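Local coordinates for protein halorhodopsin (Halobacterium salinarum, PDB 2JAG) that probably works as a light-driven chloride pump of the archaeal membrane, using a retinal chromophore bound within its bundle of helices, at residues L45-M50 / A65-P70; C145-A150 / A166-F171. The protein carries 2 engineered substitutions. All blocks are in the same frame, centred on the assembly; numbering follows the deposited sequence.

Contact 1: L45-M50 / A65-P70; sequences LVFVYM and ATLMIP
The pairing of the first two helices of the microbial-rhodopsin seven-helix bundle is made here by Phe47 and Val48 of 45-50 packing on Thr66, Leu67 and Pro70 of 65-70. The short segments run antiparallel, at 168° between their N-to-C directions, with axes 9.7 Å apart at closest, and the nearest alpha carbons are those of Phe47 and Leu67, 6.5 Å apart. Between the two segments all contacts are van der Waals; just outside, Trp63 NE1 hydrogen-bonds to the carbonyl O of Phe47. One methyl does much of the work: Leu67 CD2 lies 3.3 Å from Phe47 CB, a tight approach, and 3.6 Å from Val48 N, while Val48 CG2 meets the same methyl at 3.9 Å with the two side chains nearly perpendicular. Leu67 starts off tangential to the partner helix; CD1 continues its extended chain (chi2 173°), and the other branch, CD2, turns toward 45-50. The Phe47 ring, its CG anti to its own carbonyl carbon (chi1 -62°), enters the groove between the helices. Thr66 CG2 sits over one of its faces, 4.2 Å from Phe47 CD2, and Pro70 CG approaches obliquely, 4.0 Å from Phe47 CD2. The hydroxyl of Thr66 bonds back to the carbonyl O of Ile62, one turn earlier, so the methyl is the part turned to the ring. Pro70 lacks an N-H for the turn before it, and helix 58-82 is kinked there. Phe47 and Thr66 both touch Ala246 of helix 227-255, which closes this side of the groove; Pro70 also packs on Ala43 and Ile44, one turn back along helix 27-50.

Contact 2: C145-A150 / A166-F171; sequences CVTGLA and AISCAF. With RET (retinal), chain F.
Thr147 and Ser168 bring the two helices together: their alpha carbons are 5.4 Å apart and the segment axes 8.3 Å, at 167° between N-to-C directions. The tight part lies at Thr147 OG1, 3.2 Å from Ser168 CB. That hydroxyl stands between its own backbone N and carbonyl carbon (chi1 51°) and hydrogen-bonds to the carbonyl O of Gly143, whereas Ser168 OG reaches across to the carbonyl O of Met144, on the same helix as Thr147. Two buried hydroxyls are thus each satisfied by a main-chain oxygen of helix 131-153. The retinal pocket of the rhodopsin fold borders this seam, and the chromophore's ring end rests against both helices. Ser168 OG is 3.5 Å from retinal C3, and Gly148, with no side chain, meets the ring end by its CA, 3.7 Å from retinal C16. Cys169 SG comes within 4.0 Å of retinal C4. Away from the chromophore the fit is looser. Thr147 OG1 lies at the edge of the Phe171 ring, near its plane, 4.0 Å from Phe171 CD2, and Ile167 CG2 stays 4.2 Å from Thr147 CG2, the rest of its chain leading away. On this outer side Ser75 of the third subunit packs on Thr147 and Ile167, and Met68 of that subunit on Phe171.

How the contacts relate
Both contacts are mostly buried and join antiparallel neighbours in the helical bundle, yet they share no helix and sit on opposite sides of the chain's centre, with centres 29 Å apart and nearest atoms about 13 Å apart. Contact 1 is the more widely spaced, and its gap is filled by bulky apolar groups, with Val48 at the surface. Contact 2 relies on small residues and hydroxyls bonded to main-chain oxygens, and meets the retinal directly; in contact 1, the side chain of Pro70 is about 10 Å from a bound retinal. Across the subunit boundary, the region of one contact meets that of the other.

Contact 1: L45-M50 / A65-P70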
loop_
_atom_site.group_PDB
_atom_site.type_symbol
_atom_site.label_atom_id
_atom_site.label_comp_id
_atom_site.label_asym_id
_atom_site.label_seq_id
_atom_site.Cartn_x
_atom_site.Cartn_y
_atom_site.Cartn_z
ATOM N N LEU A 45 -2.602 -24.298 10.818
ATOM C CA LEU A 45 -2.893 -25.082 12.013
ATOM C C LEU A 45 -1.613 -25.481 12.734
ATOM O O LEU A 45 -1.515 -25.364 13.956
ATOM C CB LEU A 45 -3.692 -26.331 11.639
ATOM C CG LEU A 45 -5.020 -26.060 10.928
ATOM C CD1 LEU A 45 -5.771 -27.363 10.767
ATOM C CD2 LEU A 45 -5.851 -25.054 11.721
ATOM N N VAL A 46 -0.635 -25.960 11.974
ATOM C CA VAL A 46 0.644 -26.359 12.547
ATOM C C VAL A 46 1.295 -25.175 13.255
ATOM O O VAL A 46 1.817 -25.318 14.362
ATOM C CB VAL A 46 1.601 -26.885 11.454
ATOM C CG1 VAL A 46 2.993 -27.114 12.036
ATOM C CG2 VAL A 46 1.052 -28.180 10.873
ATOM N N PHE A 47 1.252 -24.005 12.622
ATOM C CA PHE A 47 1.856 -22.810 13.201
ATOM C C PHE A 47 1.134 -22.316 14.455
ATOM O O PHE A 47 1.778 -21.972 15.445
ATOM C CB PHE A 47 1.935 -21.686 12.161
ATOM C CG PHE A 47 2.797 -22.018 10.963
ATOM C CD1 PHE A 47 3.711 -23.069 11.012
ATOM C CD2 PHE A 47 2.705 -21.266 9.795
ATOM C CE1 PHE A 47 4.522 -23.368 9.910
ATOM C CE2 PHE A 47 3.510 -21.555 8.689
ATOM C CZ PHE A 47 4.419 -22.609 8.749
ATOM N N VAL A 48 -0.194 -22.267 14.415
ATOM C CA VAL A 48 -0.951 -21.825 15.584
ATOM C C VAL A 48 -0.575 -22.719 16.759
ATOM O O VAL A 48 -0.347 -22.246 17.872
ATOM C CB VAL A 48 -2.474 -21.922 15.347
ATOM C CG1 VAL A 48 -3.219 -21.754 16.669
ATOM C CG2 VAL A 48 -2.913 -20.839 14.365
ATOM N N TYR A 49 -0.503 -24.016 16.489
ATOM C CA TYR A 49 -0.147 -25.011 17.490
ATOM C C TYR A 49 1.263 -24.787 18.028
ATOM O O TYR A 49 1.483 -24.779 19.240
ATOM C CB TYR A 49 -0.235 -26.405 16.876
ATOM C CG TYR A 49 0.264 -27.511 17.773
ATOM C CD1 TYR A 49 -0.383 -27.807 18.972
ATOM C CD2 TYR A 49 1.369 -28.277 17.412
ATOM C CE1 TYR A 49 0.058 -28.845 19.790
ATOM C CE2 TYR A 49 1.819 -29.315 18.219
ATOM C CZ TYR A 49 1.159 -29.596 19.405
ATOM O OH TYR A 49 1.597 -30.630 20.202
ATOM N N MET A 50 2.215 -24.615 17.117
ATOM C CA MET A 50 3.607 -24.401 17.493
ATOM C C MET A 50 3.784 -23.169 18.368
ATOM O O MET A 50 4.733 -23.087 19.140
ATOM C CB MET A 50 4.481 -24.273 16.238
ATOM C CG MET A 50 4.671 -25.578 15.474
ATOM S SD MET A 50 5.559 -25.385 13.904
ATOM C CE MET A 50 7.255 -25.280 14.469
ATOM N N ALA A 65 3.858 -12.557 12.610
ATOM C CA ALA A 65 4.280 -12.269 11.243
ATOM C C ALA A 65 4.302 -13.544 10.406
ATOM O O ALA A 65 4.020 -13.519 9.206
ATOM C CB ALA A 65 5.666 -11.626 11.254
ATOM N N THR A 66 4.625 -14.660 11.051
ATOM C CA THR A 66 4.703 -15.951 10.380
ATOM C C THR A 66 3.347 -16.553 10.006
ATOM O O THR A 66 3.208 -17.137 8.927
ATOM C CB THR A 66 5.491 -16.956 11.244
ATOM O OG1 THR A 66 6.800 -16.430 11.494
ATOM C CG2 THR A 66 5.616 -18.297 10.535
ATOM N N LEU A 67 2.357 -16.422 10.888
ATOM C CA LEU A 67 1.015 -16.946 10.620
ATOM C C LEU A 67 0.376 -16.250 9.416
ATOM O O LEU A 67 -0.435 -16.842 8.706
ATOM C CB LEU A 67 0.094 -16.735 11.832
ATOM C CG LEU A 67 0.397 -17.423 13.165
ATOM C CD1 LEU A 67 -0.561 -16.901 14.229
ATOM C CD2 LEU A 67 0.259 -18.928 13.016
ATOM N N MET A 68 0.739 -14.986 9.211
ATOM C CA MET A 68 0.206 -14.168 8.118
ATOM C C MET A 68 0.595 -14.678 6.732
ATOM O O MET A 68 -0.130 -14.461 5.767
ATOM C CB MET A 68 0.708 -12.723 8.247
ATOM C CG MET A 68 0.169 -11.916 9.430
ATOM S SD MET A 68 -1.424 -11.115 9.101
ATOM C CE MET A 68 -1.109 -10.375 7.493
ATOM N N ILE A 69 1.749 -15.337 6.638
ATOM C CA ILE A 69 2.243 -15.844 5.363
ATOM C C ILE A 69 1.288 -16.854 4.725
ATOM O O ILE A 69 0.870 -16.679 3.577
ATOM C CB ILE A 69 3.667 -16.446 5.536
ATOM C CG1 ILE A 69 4.631 -15.326 5.948
ATOM C CG2 ILE A 69 4.121 -17.132 4.246
ATOM C CD1 ILE A 69 6.027 -15.790 6.344
ATOM N N PRO A 70 0.925 -17.924 5.450
ATOM C CA PRO A 70 0.001 -18.882 4.835
ATOM C C PRO A 70 -1.431 -18.326 4.679
ATOM O O PRO A 70 -2.168 -18.755 3.796
ATOM C CB PRO A 70 0.085 -20.094 5.773
ATOM C CG PRO A 70 0.435 -19.476 7.098
ATOM C CD PRO A 70 1.471 -18.455 6.715
#

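Contact 2: C145-A150 / A166-F171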
loop_
_atom_site.group_PDB
_atom_site.type_symbol
_atom_site.label_atom_id
_atom_site.label_comp_id
_atom_site.label_asym_id
_atom_site.label_seq_id
_atom_site.Cartn_x
_atom_site.Cartn_y
_atom_site.Cartn_z
ATOM N N CYS A 145 7.214 -6.377 -7.264
ATOM C CA CYS A 145 5.948 -7.055 -7.537
ATOM C C CYS A 145 5.052 -6.319 -8.526
ATOM O O CYS A 145 4.452 -6.941 -9.402
ATOM C CB CYS A 145 5.174 -7.288 -6.227
ATOM S SG CYS A 145 5.970 -8.460 -5.073
ATOM N N VAL A 146 4.947 -5.001 -8.388
ATOM C CA VAL A 146 4.091 -4.238 -9.290
ATOM C C VAL A 146 4.651 -4.113 -10.708
ATOM O O VAL A 146 3.884 -4.074 -11.667
ATOM C CB VAL A 146 3.779 -2.828 -8.729
ATOM C CG1 VAL A 146 3.093 -2.958 -7.376
ATOM C CG2 VAL A 146 5.051 -2.000 -8.612
ATOM N N THR A 147 5.974 -4.058 -10.856
ATOM C CA THR A 147 6.535 -3.963 -12.201
ATOM C C THR A 147 6.453 -5.337 -12.863
ATOM O O THR A 147 6.405 -5.449 -14.088
ATOM C CB THR A 147 7.999 -3.415 -12.203
ATOM O OG1 THR A 147 8.815 -4.147 -11.279
ATOM C CG2 THR A 147 8.001 -1.930 -11.821
ATOM N N GLY A 148 6.414 -6.382 -12.043
ATOM C CA GLY A 148 6.278 -7.724 -12.576
ATOM C C GLY A 148 4.864 -7.861 -13.118
ATOM O O GLY A 148 4.641 -8.493 -14.151
ATOM N N LEU A 149 3.900 -7.268 -12.410
ATOM C CA LEU A 149 2.496 -7.302 -12.840
ATOM C C LEU A 149 2.382 -6.536 -14.160
ATOM O O LEU A 149 1.691 -6.970 -15.088
ATOM C CB LEU A 149 1.598 -6.639 -11.793
ATOM C CG LEU A 149 0.124 -6.417 -12.168
ATOM C CD1 LEU A 149 -0.535 -7.753 -12.500
ATOM C CD2 LEU A 149 -0.594 -5.732 -11.018
ATOM N N ALA A 150 3.066 -5.398 -14.233
ATOM C CA ALA A 150 3.057 -4.566 -15.433
ATOM C C ALA A 150 3.601 -5.337 -16.633
ATOM O O ALA A 150 3.077 -5.225 -17.737
ATOM C CB ALA A 150 3.879 -3.301 -15.202
ATOM N N ALA A 166 13.007 -6.373 -16.637
ATOM C CA ALA A 166 14.348 -5.926 -16.280
ATOM C C ALA A 166 14.331 -4.964 -15.082
ATOM O O ALA A 166 15.194 -5.039 -14.201
ATOM C CB ALA A 166 15.018 -5.246 -17.498
ATOM N N ILE A 167 13.368 -4.046 -15.054
ATOM C CA ILE A 167 13.285 -3.098 -13.945
ATOM C C ILE A 167 12.915 -3.850 -12.669
ATOM O O ILE A 167 13.407 -3.529 -11.583
ATOM C CB ILE A 167 12.230 -1.998 -14.204
ATOM C CG1 ILE A 167 12.695 -1.086 -15.337
ATOM C CG2 ILE A 167 12.022 -1.160 -12.950
ATOM C CD1 ILE A 167 13.961 -0.303 -15.006
ATOM N N SER A 168 12.054 -4.855 -12.808
ATOM C CA SER A 168 11.646 -5.652 -11.661
ATOM C C SER A 168 12.887 -6.344 -11.093
ATOM O O SER A 168 13.054 -6.438 -9.878
ATOM C CB SER A 168 10.604 -6.684 -12.086
ATOM O OG SER A 168 10.115 -7.397 -10.965
ATOM N N CYS A 169 13.759 -6.819 -11.981
ATOM C CA CYS A 169 14.996 -7.479 -11.560
ATOM C C CYS A 169 15.862 -6.522 -10.744
ATOM O O CYS A 169 16.499 -6.931 -9.769
ATOM C CB CYS A 169 15.788 -7.968 -12.779
ATOM S SG CYS A 169 15.131 -9.476 -13.527
ATOM N N ALA A 170 15.885 -5.253 -11.151
ATOM C CA ALA A 170 16.663 -4.232 -10.454
ATOM C C ALA A 170 16.172 -4.050 -9.017
ATOM O O ALA A 170 16.982 -3.933 -8.090
ATOM C CB ALA A 170 16.586 -2.910 -11.209
ATOM N N PHE A 171 14.853 -4.007 -8.827
ATOM C CA PHE A 171 14.293 -3.870 -7.479
ATOM C C PHE A 171 14.677 -5.115 -6.670
ATOM O O PHE A 171 14.996 -5.029 -5.483
ATOM C CB PHE A 171 12.758 -3.739 -7.528
ATOM C CG PHE A 171 12.265 -2.353 -7.873
ATOM C CD1 PHE A 171 12.568 -1.265 -7.052
ATOM C CD2 PHE A 171 11.467 -2.142 -8.995
ATOM C CE1 PHE A 171 12.076 0.021 -7.346
ATOM C CE2 PHE A 171 10.973 -0.861 -9.296
ATOM C CZ PHE A 171 11.280 0.219 -8.467
HETATM C C1 RET F . 8.714 -11.631 -11.384
HETATM C C2 RET F . 8.864 -11.235 -12.957
HETATM C C3 RET F . 9.894 -10.066 -13.249
HETATM C C4 RET F . 11.354 -10.411 -12.681
HETATM C C5 RET F . 11.327 -10.740 -11.090
HETATM C C6 RET F . 10.140 -11.441 -10.461
HETATM C C7 RET F . 10.304 -11.892 -9.005
HETATM C C8 RET F . 9.419 -12.382 -8.090
HETATM C C9 RET F . 9.758 -12.975 -6.786
HETATM C C10 RET F . 8.615 -13.426 -6.078
HETATM C C11 RET F . 8.682 -14.156 -4.859
HETATM C C12 RET F . 7.568 -14.589 -4.102
HETATM C C13 RET F . 7.744 -15.428 -2.848
HETATM C C14 RET F . 6.684 -15.945 -2.130
HETATM C C15 RET F . 5.299 -15.755 -2.171
HETATM C C16 RET F . 7.596 -10.757 -10.832
HETATM C C17 RET F . 8.235 -13.110 -11.449
HETATM C C18 RET F . 12.587 -10.254 -10.319
HETATM C C19 RET F . 11.263 -13.085 -6.251
HETATM C C20 RET F . 8.981 -16.018 -2.460
#